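Local coordinates for flavodoxin (Methanosarcina acetivorans C2A, PDB 5WID), which binds flavin mononucleotide and probably works as a small electron carrier, as flavodoxins generally do, at residues A[26-31]-A[136-141]; A[40-45]-A[71-76]; A[50-55]-A[85-90]; A[77-82]-A[107-112]. All blocks are in the same frame, centred on the assembly; numbering follows the deposited sequence. Where two conformers were deposited one is given.

The four contacts sample the three-layer alpha/beta/alpha sandwich of the flavodoxin-like fold from its core outward. Contact 3, whose centre lies about 3 Å from that of the chain, pairs two central strands and carries residues of the FMN pocket at one end; the other three lie away from the flavin. Contact 1 covers the sheet face that bears A52 and A85, where I137 CD1 reaches A85 CB at 3.8 Å. On the face that bears I51 and V53, L74 of contact 2 meets I51, CD1 to CD1, at 3.9 Å. Contacts 2 and 4 are neighbours, with centres about 12 Å apart, whereas the centres of contacts 1 and 2 are about 21 Å apart.

Contact 1. Residues A[26-31]-A[136-141]; sequences ESKNVD and DIAEKV
K28 and A138 touch through their CB atoms, 3.5 Å apart, and from there the lysine chain passes across the end of the E139 side chain. Bends at chi2 (-43°) and chi3 (-91°) fold it back toward E139, whose own chain bends at chi2, so that the two cross obliquely. The carboxylate oxygen E139 OE2 then comes to 3.1 Å from K28 CE, while K28 NZ stays 4.2 Å from the same oxygen. Some attraction between the opposite charges is likely, but they form no salt bridge, and K142 NZ offers E139 a second, weak partner. Cut back to an alanine, this position loses the methylenes against E139 OE2, and the carboxylate would probably have one positive neighbour fewer. Deeper in, V30 turns its two methyls to different residues: CG2 rests on A138 CB at 3.8 Å, and CG1 faces V141 CG1 at 4.3 Å. The small A138 lets K28 and V30 sit side by side on one turn of helix. K28 O is meanwhile bonded by K142 NZ. The arrangement belongs to the flavodoxin-like alpha/beta sandwich, in which helices 13-27 and 124-143 lie next to each other on one face of the parallel sheet.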
loop_
_atom_site.group_PDB
_atom_site.type_symbol
_atom_site.label_atom_id
_atom_site.label_comp_id
_atom_site.label_asym_id
_atom_site.label_seq_id
_atom_site.Cartn_x
_atom_site.Cartn_y
_atom_site.Cartn_z
ATOM N N GLU A 26 -1.022 8.654 -10.428
ATOM C CA GLU A 26 -0.487 9.625 -11.394
ATOM C C GLU A 26 -1.549 10.072 -12.387
ATOM O O GLU A 26 -1.592 11.247 -12.780
ATOM C CB GLU A 26 0.682 9.022 -12.181
ATOM C CG GLU A 26 1.999 8.946 -11.457
ATOM C CD GLU A 26 3.026 8.093 -12.196
ATOM O OE1 GLU A 26 2.712 7.568 -13.291
ATOM O OE2 GLU A 26 4.147 7.938 -11.672
ATOM N N SER A 27 -2.381 9.134 -12.849
ATOM C CA SER A 27 -3.348 9.430 -13.900
ATOM C C SER A 27 -4.355 10.493 -13.483
ATOM O O SER A 27 -5.012 11.083 -14.350
ATOM C CB SER A 27 -4.076 8.151 -14.330
ATOM O OG SER A 27 -5.101 7.784 -13.416
ATOM N N LYS A 28 -4.488 10.756 -12.183
ATOM C CA LYS A 28 -5.395 11.778 -11.680
ATOM C C LYS A 28 -4.651 13.017 -11.199
ATOM O O LYS A 28 -5.214 13.824 -10.452
ATOM C CB LYS A 28 -6.271 11.206 -10.564
ATOM C CG LYS A 28 -7.111 10.007 -10.981
ATOM C CD LYS A 28 -7.741 10.211 -12.343
ATOM C CE LYS A 28 -9.104 10.839 -12.223
ATOM N NZ LYS A 28 -9.869 10.747 -13.496
ATOM N N ASN A 29 -3.382 13.158 -11.586
ATOM C CA ASN A 29 -2.571 14.341 -11.284
ATOM C C ASN A 29 -2.390 14.564 -9.784
ATOM O O ASN A 29 -2.389 15.695 -9.295
ATOM C CB ASN A 29 -3.154 15.583 -11.954
ATOM C CG ASN A 29 -2.718 15.704 -13.389
ATOM O OD1 ASN A 29 -3.444 15.314 -14.303
ATOM N ND2 ASN A 29 -1.511 16.220 -13.597
ATOM N N VAL A 30 -2.212 13.477 -9.044
ATOM C CA VAL A 30 -1.753 13.527 -7.664
ATOM C C VAL A 30 -0.312 13.039 -7.657
ATOM O O VAL A 30 0.003 12.033 -8.300
ATOM C CB VAL A 30 -2.650 12.679 -6.743
ATOM C CG1 VAL A 30 -2.017 12.493 -5.380
ATOM C CG2 VAL A 30 -4.027 13.331 -6.621
ATOM N N ASP A 31 0.566 13.783 -6.982
ATOM C CA ASP A 31 1.964 13.383 -6.884
ATOM C C ASP A 31 2.073 12.064 -6.134
ATOM O O ASP A 31 1.348 11.822 -5.164
ATOM C CB ASP A 31 2.780 14.455 -6.161
ATOM C CG ASP A 31 2.917 15.726 -6.970
ATOM O OD1 ASP A 31 2.901 15.643 -8.216
ATOM O OD2 ASP A 31 3.045 16.807 -6.358
ATOM N N ASP A 136 -8.774 5.572 -7.211
ATOM C CA ASP A 136 -9.616 5.829 -6.046
ATOM C C ASP A 136 -8.844 6.564 -4.956
ATOM O O ASP A 136 -9.388 7.462 -4.301
ATOM C CB ASP A 136 -10.190 4.522 -5.483
ATOM C CG ASP A 136 -11.208 3.856 -6.406
ATOM O OD1 ASP A 136 -11.710 4.502 -7.358
ATOM O OD2 ASP A 136 -11.509 2.664 -6.159
ATOM N N ILE A 137 -7.587 6.178 -4.724
ATOM C CA ILE A 137 -6.767 6.872 -3.728
ATOM C C ILE A 137 -6.609 8.341 -4.105
ATOM O O ILE A 137 -6.764 9.239 -3.267
ATOM C CB ILE A 137 -5.398 6.189 -3.577
ATOM C CG1 ILE A 137 -5.536 4.806 -2.930
ATOM C CG2 ILE A 137 -4.469 7.062 -2.726
ATOM C CD1 ILE A 137 -4.228 3.985 -3.016
ATOM N N ALA A 138 -6.289 8.606 -5.371
ATOM C CA ALA A 138 -6.124 9.987 -5.810
ATOM C C ALA A 138 -7.409 10.787 -5.618
ATOM O O ALA A 138 -7.371 11.939 -5.168
ATOM C CB ALA A 138 -5.682 10.017 -7.275
ATOM N N GLU A 139 -8.559 10.193 -5.938
ATOM C CA GLU A 139 -9.818 10.922 -5.791
ATOM C C GLU A 139 -10.119 11.210 -4.329
ATOM O O GLU A 139 -10.641 12.282 -3.994
ATOM C CB GLU A 139 -10.953 10.129 -6.437
ATOM C CG GLU A 139 -10.904 10.147 -7.964
ATOM C CD GLU A 139 -10.922 11.565 -8.521
ATOM O OE1 GLU A 139 -11.653 12.418 -7.971
ATOM O OE2 GLU A 139 -10.196 11.834 -9.497
ATOM N N LYS A 140 -9.791 10.267 -3.447
ATOM C CA LYS A 140 -9.960 10.489 -2.014
ATOM C C LYS A 140 -9.062 11.616 -1.524
ATOM O O LYS A 140 -9.496 12.475 -0.745
ATOM C CB LYS A 140 -9.668 9.191 -1.257
ATOM C CG LYS A 140 -10.066 9.202 0.208
ATOM C CD LYS A 140 -11.572 9.195 0.380
ATOM C CE LYS A 140 -12.141 7.803 0.155
ATOM N NZ LYS A 140 -13.600 7.751 0.461
ATOM N N VAL A 141 -7.803 11.628 -1.977
ATOM C CA VAL A 141 -6.875 12.698 -1.610
ATOM C C VAL A 141 -7.426 14.050 -2.044
ATOM O O VAL A 141 -7.454 15.012 -1.266
ATOM C CB VAL A 141 -5.487 12.434 -2.223
ATOM C CG1 VAL A 141 -4.614 13.685 -2.156
ATOM C CG2 VAL A 141 -4.810 11.280 -1.510
#

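Contact 2. Residues A[40-45]-A[71-76]; sequences VKLDEL and DETLVA
L42 and T73 bring their CA atoms to 6.5 Å, and L45 and L74 theirs to 7.2 Å, as the first turn of helix 42-47 comes up beside the end of helix 64-76, which passes through a wider pi-type turn at 71-74. Two leucine methyls do most of the touching from the first helix. L42 has CG anti to its backbone nitrogen (chi1 -180°), and this carries CD1 across to the second helix, 3.5 Å from T73 O and 4.2 Å from A76 CB. It therefore rests as much on helix backbone as on side chain. L45 lies deeper and comes at T73 at about a right angle, its CD1 meeting T73 CG2 at 3.9 Å. The same methyl also reaches L74, CD1 to CD1, at 4.1 Å. T73 CG2 thus touches both leucines, presenting the apolar branch of the threonine to them. Toward the sheet, L45 and L74 both reach I51, and S77 adds contact with L42 and L45. Polar groups work at the helix start instead. K41 occupies the N-cap, and its backbone N-H is bonded by E44 OE1 at 2.9 Å, nearly straight at 167°; this matches one half of a capping box, whose other half a lysine side chain cannot supply. The oxygen is met on its anti side, 30° out of the carboxylate plane, and Q33 holds the other one. The chemistry is thus divided: methyl groups join the helices by dispersion and burial, while polar bonds at the start of helix 42-47 tie its first turn to itself and to Q33.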
loop_
_atom_site.group_PDB
_atom_site.type_symbol
_atom_site.label_atom_id
_atom_site.label_comp_id
_atom_site.label_asym_id
_atom_site.label_seq_id
_atom_site.Cartn_x
_atom_site.Cartn_y
_atom_site.Cartn_z
ATOM N N VAL A 40 12.305 3.857 1.928
ATOM C CA VAL A 40 11.470 5.014 2.233
ATOM C C VAL A 40 11.996 5.711 3.486
ATOM O O VAL A 40 12.532 5.082 4.410
ATOM C CB VAL A 40 9.991 4.581 2.360
ATOM C CG1 VAL A 40 9.793 3.737 3.570
ATOM C CG2 VAL A 40 9.075 5.801 2.373
ATOM N N LYS A 41 11.882 7.035 3.496
ATOM C CA LYS A 41 12.292 7.856 4.624
ATOM C C LYS A 41 11.087 8.202 5.484
ATOM O O LYS A 41 9.979 8.374 4.977
ATOM C CB LYS A 41 12.939 9.157 4.162
ATOM C CG LYS A 41 14.170 8.998 3.303
ATOM C CD LYS A 41 14.594 10.374 2.829
ATOM C CE LYS A 41 15.704 10.289 1.825
ATOM N NZ LYS A 41 15.166 10.220 0.435
ATOM N N LEU A 42 11.328 8.345 6.788
ATOM C CA LEU A 42 10.263 8.762 7.696
ATOM C C LEU A 42 9.589 10.042 7.213
ATOM O O LEU A 42 8.356 10.139 7.202
ATOM C CB LEU A 42 10.832 8.948 9.105
ATOM C CG LEU A 42 9.825 9.386 10.168
ATOM C CD1 LEU A 42 8.729 8.348 10.300
ATOM C CD2 LEU A 42 10.516 9.640 11.511
ATOM N N ASP A 43 10.384 11.034 6.797
ATOM C CA ASP A 43 9.808 12.298 6.339
ATOM C C ASP A 43 8.896 12.115 5.134
ATOM O O ASP A 43 7.941 12.882 4.963
ATOM C CB ASP A 43 10.907 13.304 5.981
ATOM C CG ASP A 43 11.547 13.929 7.200
ATOM O OD1 ASP A 43 12.677 14.441 7.072
ATOM O OD2 ASP A 43 10.920 13.922 8.280
ATOM N N GLU A 44 9.189 11.137 4.273
ATOM C CA GLU A 44 8.324 10.910 3.115
ATOM C C GLU A 44 6.949 10.407 3.542
ATOM O O GLU A 44 5.937 10.756 2.924
ATOM C CB GLU A 44 8.993 9.933 2.147
ATOM C CG GLU A 44 10.231 10.548 1.499
ATOM C CD GLU A 44 11.033 9.570 0.655
ATOM O OE1 GLU A 44 11.173 8.394 1.047
ATOM O OE2 GLU A 44 11.541 10.000 -0.402
ATOM N N LEU A 45 6.894 9.580 4.592
ATOM C CA LEU A 45 5.606 9.154 5.135
ATOM C C LEU A 45 4.868 10.329 5.770
ATOM O O LEU A 45 3.661 10.501 5.557
ATOM C CB LEU A 45 5.818 8.042 6.171
ATOM C CG LEU A 45 6.346 6.701 5.647
ATOM C CD1 LEU A 45 6.568 5.731 6.802
ATOM C CD2 LEU A 45 5.407 6.114 4.623
ATOM N N ASP A 71 5.240 -1.362 12.461
ATOM C CA ASP A 71 5.137 -1.171 13.904
ATOM C C ASP A 71 6.046 -0.058 14.401
ATOM O O ASP A 71 5.767 0.554 15.437
ATOM C CB ASP A 71 5.490 -2.467 14.633
ATOM C CG ASP A 71 4.421 -3.528 14.494
ATOM O OD1 ASP A 71 3.289 -3.208 14.082
ATOM O OD2 ASP A 71 4.725 -4.695 14.795
ATOM N N GLU A 72 7.157 0.183 13.708
ATOM C CA GLU A 72 8.122 1.189 14.127
ATOM C C GLU A 72 8.023 2.446 13.271
ATOM O O GLU A 72 7.634 3.508 13.767
ATOM C CB GLU A 72 9.535 0.590 14.086
ATOM C CG GLU A 72 9.702 -0.548 15.080
ATOM C CD GLU A 72 11.011 -1.288 14.922
ATOM O OE1 GLU A 72 11.931 -0.752 14.270
ATOM O OE2 GLU A 72 11.111 -2.415 15.451
ATOM N N THR A 73 8.316 2.331 11.977
ATOM C CA THR A 73 8.444 3.520 11.136
ATOM C C THR A 73 7.091 4.153 10.835
ATOM O O THR A 73 6.935 5.373 10.948
ATOM C CB THR A 73 9.170 3.171 9.837
ATOM O OG1 THR A 73 10.427 2.565 10.156
ATOM C CG2 THR A 73 9.436 4.426 9.023
ATOM N N LEU A 74 6.110 3.355 10.401
ATOM C CA LEU A 74 4.812 3.940 10.059
ATOM C C LEU A 74 4.141 4.557 11.284
ATOM O O LEU A 74 3.575 5.656 11.205
ATOM C CB LEU A 74 3.905 2.887 9.415
ATOM C CG LEU A 74 2.553 3.402 8.904
ATOM C CD1 LEU A 74 2.751 4.510 7.849
ATOM C CD2 LEU A 74 1.705 2.257 8.324
ATOM N N VAL A 75 4.196 3.871 12.430
ATOM C CA VAL A 75 3.646 4.449 13.657
ATOM C C VAL A 75 4.339 5.767 13.983
ATOM O O VAL A 75 3.688 6.739 14.382
ATOM C CB VAL A 75 3.753 3.448 14.823
ATOM C CG1 VAL A 75 3.368 4.121 16.135
ATOM C CG2 VAL A 75 2.855 2.249 14.576
ATOM N N ALA A 76 5.660 5.830 13.795
ATOM C CA ALA A 76 6.409 7.038 14.144
ATOM C C ALA A 76 6.096 8.211 13.221
ATOM O O ALA A 76 6.400 9.358 13.572
ATOM C CB ALA A 76 7.915 6.764 14.110
#

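Contact 3. Residues A[50-55]-A[85-90]; sequences AIAVGS and AAFGSY. With FMN (flavin mononucleotide), chain D.
V53 uses both its backbone polar atoms on the neighbouring strand: its N-H is bonded to A85 O at 2.8 Å, and V53 O receives the N-H of F87 at 3.1 Å. The same parallel pattern continues on each side, from A85 N to I51 O and from S55 N to F87 O, both at 3.2 Å. Beyond this the direct N-H to O bonds stop, and one bridging water donates to S55 O (2.8 Å) and S89 O (2.7 Å). S89 OG accepts from FMN O4' at 2.7 Å and is bonded to H120 O, S89 N to T14 OG1, so the FMN ribityl chain meets an anchored hydroxyl. With chi1 at 66°, the F87 ring folds over its partner strand, its face on G54 CA, 3.5 Å from the ring centroid in a CH-pi contact. With a leucine in its place the flat ring is gone, and a gap would probably open between G54 and helix 13-27. Around the pair, strand 2-8 bonds the backbone of A50, A52 and G54; F87 meets T14, A18 and I21 of helix 13-27, A52 and A85 meet I137 of helix 124-143, and V53 and A86 face I100 of helix 96-106.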
loop_
_atom_site.group_PDB
_atom_site.type_symbol
_atom_site.label_atom_id
_atom_site.label_comp_id
_atom_site.label_asym_id
_atom_site.label_seq_id
_atom_site.Cartn_x
_atom_site.Cartn_y
_atom_site.Cartn_z
ATOM N N ALA A 50 -1.772 10.283 1.724
ATOM C CA ALA A 50 -2.266 8.916 1.625
ATOM C C ALA A 50 -1.070 7.979 1.576
ATOM O O ALA A 50 -0.075 8.268 0.904
ATOM C CB ALA A 50 -3.138 8.705 0.373
ATOM N N ILE A 51 -1.171 6.864 2.292
ATOM C CA ILE A 51 -0.101 5.875 2.362
ATOM C C ILE A 51 -0.712 4.516 2.064
ATOM O O ILE A 51 -1.549 4.029 2.839
ATOM C CB ILE A 51 0.590 5.862 3.737
ATOM C CG1 ILE A 51 1.193 7.235 4.039
ATOM C CG2 ILE A 51 1.662 4.762 3.782
ATOM C CD1 ILE A 51 1.597 7.432 5.520
ATOM N N ALA A 52 -0.292 3.902 0.956
ATOM C CA ALA A 52 -0.688 2.541 0.609
ATOM C C ALA A 52 0.478 1.619 0.940
ATOM O O ALA A 52 1.633 1.952 0.659
ATOM C CB ALA A 52 -1.055 2.434 -0.879
ATOM N N VAL A 53 0.188 0.488 1.586
ATOM C CA VAL A 53 1.236 -0.430 2.028
ATOM C C VAL A 53 0.920 -1.829 1.514
ATOM O O VAL A 53 -0.206 -2.311 1.684
ATOM C CB VAL A 53 1.375 -0.439 3.560
ATOM C CG1 VAL A 53 2.417 -1.469 4.007
ATOM C CG2 VAL A 53 1.771 0.963 4.074
ATOM N N GLY A 54 1.913 -2.476 0.907
ATOM C CA GLY A 54 1.725 -3.798 0.343
ATOM C C GLY A 54 2.817 -4.770 0.744
ATOM O O GLY A 54 3.981 -4.406 0.888
ATOM N N SER A 55 2.413 -6.027 0.921
ATOM C CA SER A 55 3.354 -7.105 1.191
ATOM C C SER A 55 2.782 -8.404 0.659
ATOM O O SER A 55 1.566 -8.616 0.686
ATOM C CB SER A 55 3.639 -7.267 2.694
ATOM O OG SER A 55 4.503 -8.368 2.932
ATOM N N ALA A 85 -4.294 2.513 2.461
ATOM C CA ALA A 85 -4.734 1.444 1.571
ATOM C C ALA A 85 -3.797 0.261 1.762
ATOM O O ALA A 85 -2.617 0.435 2.073
ATOM C CB ALA A 85 -4.756 1.889 0.100
ATOM N N ALA A 86 -4.321 -0.948 1.565
ATOM C CA ALA A 86 -3.566 -2.163 1.839
ATOM C C ALA A 86 -3.673 -3.104 0.649
ATOM O O ALA A 86 -4.754 -3.238 0.065
ATOM C CB ALA A 86 -4.092 -2.854 3.120
ATOM N N PHE A 87 -2.563 -3.769 0.297
ATOM C CA PHE A 87 -2.572 -4.642 -0.872
ATOM C C PHE A 87 -1.473 -5.692 -0.765
ATOM O O PHE A 87 -0.614 -5.640 0.118
ATOM C CB PHE A 87 -2.419 -3.846 -2.183
ATOM C CG PHE A 87 -1.072 -3.163 -2.341
ATOM C CD1 PHE A 87 -0.824 -1.954 -1.719
ATOM C CD2 PHE A 87 -0.083 -3.718 -3.151
ATOM C CE1 PHE A 87 0.410 -1.302 -1.856
ATOM C CE2 PHE A 87 1.151 -3.087 -3.310
ATOM C CZ PHE A 87 1.404 -1.876 -2.662
ATOM N N GLY A 88 -1.508 -6.654 -1.694
ATOM C CA GLY A 88 -0.415 -7.616 -1.788
ATOM C C GLY A 88 -0.716 -8.817 -2.662
ATOM O O GLY A 88 -1.876 -9.101 -2.956
ATOM N N SER A 89 0.319 -9.546 -3.067
ATOM C CA SER A 89 0.164 -10.781 -3.826
ATOM C C SER A 89 0.302 -11.968 -2.880
ATOM O O SER A 89 0.972 -11.880 -1.851
ATOM C CB SER A 89 1.212 -10.858 -4.941
ATOM O OG SER A 89 1.142 -12.071 -5.670
ATOM N N TYR A 90 -0.347 -13.077 -3.219
ATOM C CA TYR A 90 -0.342 -14.228 -2.324
ATOM C C TYR A 90 -0.533 -15.504 -3.124
ATOM O O TYR A 90 -0.865 -15.471 -4.307
ATOM C CB TYR A 90 -1.423 -14.091 -1.243
ATOM C CG TYR A 90 -2.848 -14.297 -1.732
ATOM C CD1 TYR A 90 -3.482 -13.347 -2.535
ATOM C CD2 TYR A 90 -3.561 -15.441 -1.379
ATOM C CE1 TYR A 90 -4.790 -13.537 -2.970
ATOM C CE2 TYR A 90 -4.878 -15.629 -1.790
ATOM C CZ TYR A 90 -5.479 -14.684 -2.592
ATOM O OH TYR A 90 -6.779 -14.880 -3.017
HETATM N N1 FMN D . 1.040 -17.435 0.078
HETATM C C2 FMN D . -0.021 -17.454 0.952
HETATM O O2 FMN D . -1.127 -17.055 0.575
HETATM N N3 FMN D . 0.150 -17.918 2.246
HETATM C C4 FMN D . 1.374 -18.349 2.687
HETATM O O4 FMN D . 1.481 -18.745 3.857
HETATM C C4A FMN D . 2.450 -18.341 1.795
HETATM N N5 FMN D . 3.694 -18.786 2.189
HETATM C C5A FMN D . 4.750 -18.774 1.297
HETATM C C6 FMN D . 5.994 -19.238 1.721
HETATM C C7 FMN D . 7.066 -19.231 0.841
HETATM C C7M FMN D . 8.402 -19.735 1.322
HETATM C C8 FMN D . 6.898 -18.778 -0.465
HETATM C C8M FMN D . 8.053 -18.774 -1.428
HETATM C C9 FMN D . 5.648 -18.316 -0.895
HETATM C C9A FMN D . 4.577 -18.318 -0.008
HETATM N N10 FMN D . 3.332 -17.860 -0.408
HETATM C C10 FMN D . 2.276 -17.882 0.485
HETATM C "C1'" FMN D . 3.107 -17.384 -1.807
HETATM C "C2'" FMN D . 3.526 -15.935 -2.052
HETATM O "O2'" FMN D . 2.798 -15.014 -1.257
HETATM C "C3'" FMN D . 3.251 -15.654 -3.526
HETATM O "O3'" FMN D . 4.160 -16.408 -4.309
HETATM C "C4'" FMN D . 3.326 -14.173 -3.908
HETATM O "O4'" FMN D . 2.905 -14.064 -5.254
HETATM C "C5'" FMN D . 4.723 -13.569 -3.746
HETATM O "O5'" FMN D . 4.618 -12.185 -4.040
HETATM P P FMN D . 5.927 -11.255 -4.054
HETATM O O1P FMN D . 5.438 -9.828 -4.017
HETATM O O2P FMN D . 6.742 -11.564 -2.814
HETATM O O3P FMN D . 6.699 -11.546 -5.311
HETATM O O HOH W 1 -0.199 -10.803 0.356
#

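Contact 4. Residues A[77-82]-A[107-112]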
loop_
_atom_site.group_PDB
_atom_site.type_symbol
_atom_site.label_atom_id
_atom_site.label_comp_id
_atom_site.label_asym_id
_atom_site.label_seq_id
_atom_site.Cartn_x
_atom_site.Cartn_y
_atom_site.Cartn_z
ATOM N N SER A 77 5.505 7.955 12.057
ATOM C CA SER A 77 5.172 9.013 11.109
ATOM C C SER A 77 3.888 9.749 11.464
ATOM O O SER A 77 3.490 10.653 10.721
ATOM C CB SER A 77 5.073 8.432 9.693
ATOM O OG SER A 77 3.859 7.719 9.493
ATOM N N ASN A 78 3.242 9.394 12.576
ATOM C CA ASN A 78 2.017 10.046 13.034
ATOM C C ASN A 78 0.960 10.019 11.934
ATOM O O ASN A 78 0.561 11.072 11.426
ATOM C CB ASN A 78 2.281 11.491 13.469
ATOM C CG ASN A 78 3.014 11.583 14.800
ATOM O OD1 ASN A 78 3.224 10.575 15.477
ATOM N ND2 ASN A 78 3.404 12.798 15.181
ATOM N N PRO A 79 0.464 8.840 11.550
ATOM C CA PRO A 79 -0.493 8.751 10.441
ATOM C C PRO A 79 -1.959 8.869 10.835
ATOM O O PRO A 79 -2.819 8.591 9.992
ATOM C CB PRO A 79 -0.202 7.346 9.888
ATOM C CG PRO A 79 0.094 6.559 11.143
ATOM C CD PRO A 79 0.768 7.510 12.109
ATOM N N GLN A 80 -2.269 9.265 12.069
ATOM C CA GLN A 80 -3.658 9.370 12.493
ATOM C C GLN A 80 -4.436 10.279 11.553
ATOM O O GLN A 80 -3.986 11.379 11.222
ATOM C CB GLN A 80 -3.730 9.910 13.927
ATOM C CG GLN A 80 -2.874 9.119 14.900
ATOM C CD GLN A 80 -1.555 9.809 15.253
ATOM O OE1 GLN A 80 -0.800 10.254 14.373
ATOM N NE2 GLN A 80 -1.272 9.898 16.550
ATOM N N GLY A 81 -5.608 9.808 11.112
ATOM C CA GLY A 81 -6.471 10.580 10.238
ATOM C C GLY A 81 -6.122 10.529 8.762
ATOM O O GLY A 81 -6.870 11.086 7.947
ATOM N N LYS A 82 -5.011 9.895 8.389
ATOM C CA LYS A 82 -4.610 9.859 6.993
ATOM C C LYS A 82 -5.328 8.739 6.248
ATOM O O LYS A 82 -5.812 7.771 6.839
ATOM C CB LYS A 82 -3.099 9.654 6.858
ATOM C CG LYS A 82 -2.285 10.840 7.323
ATOM C CD LYS A 82 -0.828 10.657 6.911
ATOM C CE LYS A 82 0.004 11.863 7.304
ATOM N NZ LYS A 82 1.400 11.732 6.785
ATOM N N MET A 107 -3.826 2.161 14.092
ATOM C CA MET A 107 -2.998 3.361 14.079
ATOM C C MET A 107 -3.784 4.647 13.892
ATOM O O MET A 107 -3.174 5.724 13.886
ATOM C CB MET A 107 -1.998 3.268 12.931
ATOM C CG MET A 107 -0.592 3.155 13.318
ATOM S SD MET A 107 0.262 2.900 11.760
ATOM C CE MET A 107 0.652 1.166 11.933
ATOM N N GLY A 108 -5.092 4.574 13.675
ATOM C CA GLY A 108 -5.879 5.764 13.426
ATOM C C GLY A 108 -6.030 6.159 11.974
ATOM O O GLY A 108 -6.568 7.240 11.697
ATOM N N MET A 109 -5.581 5.330 11.036
ATOM C CA MET A 109 -5.791 5.638 9.628
ATOM C C MET A 109 -7.190 5.218 9.195
ATOM O O MET A 109 -7.792 4.306 9.770
ATOM C CB MET A 109 -4.753 4.926 8.751
ATOM C CG MET A 109 -3.317 5.276 9.090
ATOM S SD MET A 109 -2.125 4.515 7.975
ATOM C CE MET A 109 -2.317 5.545 6.516
ATOM N N THR A 110 -7.712 5.905 8.178
ATOM C CA THR A 110 -8.954 5.507 7.525
ATOM C C THR A 110 -8.576 4.728 6.277
ATOM O O THR A 110 -8.097 5.311 5.295
ATOM C CB THR A 110 -9.824 6.708 7.170
ATOM O OG1 THR A 110 -10.127 7.436 8.361
ATOM C CG2 THR A 110 -11.123 6.239 6.515
ATOM N N VAL A 111 -8.791 3.417 6.326
ATOM C CA VAL A 111 -8.364 2.509 5.272
ATOM C C VAL A 111 -9.453 2.449 4.211
ATOM O O VAL A 111 -10.613 2.139 4.503
ATOM C CB VAL A 111 -8.064 1.109 5.830
ATOM C CG1 VAL A 111 -7.752 0.138 4.683
ATOM C CG2 VAL A 111 -6.914 1.181 6.804
ATOM N N MET A 112 -9.076 2.742 2.980
ATOM C CA MET A 112 -10.019 2.665 1.880
ATOM C C MET A 112 -10.375 1.226 1.545
ATOM O O MET A 112 -9.563 0.309 1.681
ATOM C CB MET A 112 -9.427 3.319 0.649
ATOM C CG MET A 112 -9.341 4.791 0.771
ATOM S SD MET A 112 -8.739 5.423 -0.762
ATOM C CE MET A 112 -9.771 4.595 -1.949
#
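The P79 ring meets two methionines along its CB-CG edge: M107 SD lies near the mean ring plane, 3.7 Å from P79 CG, and M109 CG approaches P79 CB obliquely at 3.8 Å. A second flat group, the G108 carbonyl, is approached from above, since G81 N bonds to G108 O at 2.8 Å from 45° outside the carbonyl plane, although the N-H itself points almost straight at the oxygen (172°). Two helix-to-strand junctions of the flavodoxin-like fold meet here. One is a type II turn from P79 to K82, closed by K82 N bonding to P79 O at 3.0 Å, with G81 taking the positive phi at its third position. The other is the Schellman motif at G108 that ends helix 96-106, where a side chain on G108 would be tight against Q80. Past the turns the M109 chain bends at chi3 (76°), bringing CE to 4.2 Å from K82 CB. K82 runs extended to an ammonium that bonds the carbonyls of A48 and K46, joining the loop to the end of helix 42-47. Parallel pairing of strands 83-90 and 110-119 is entered through T110 N, which donates to K82 O at 3.0 Å.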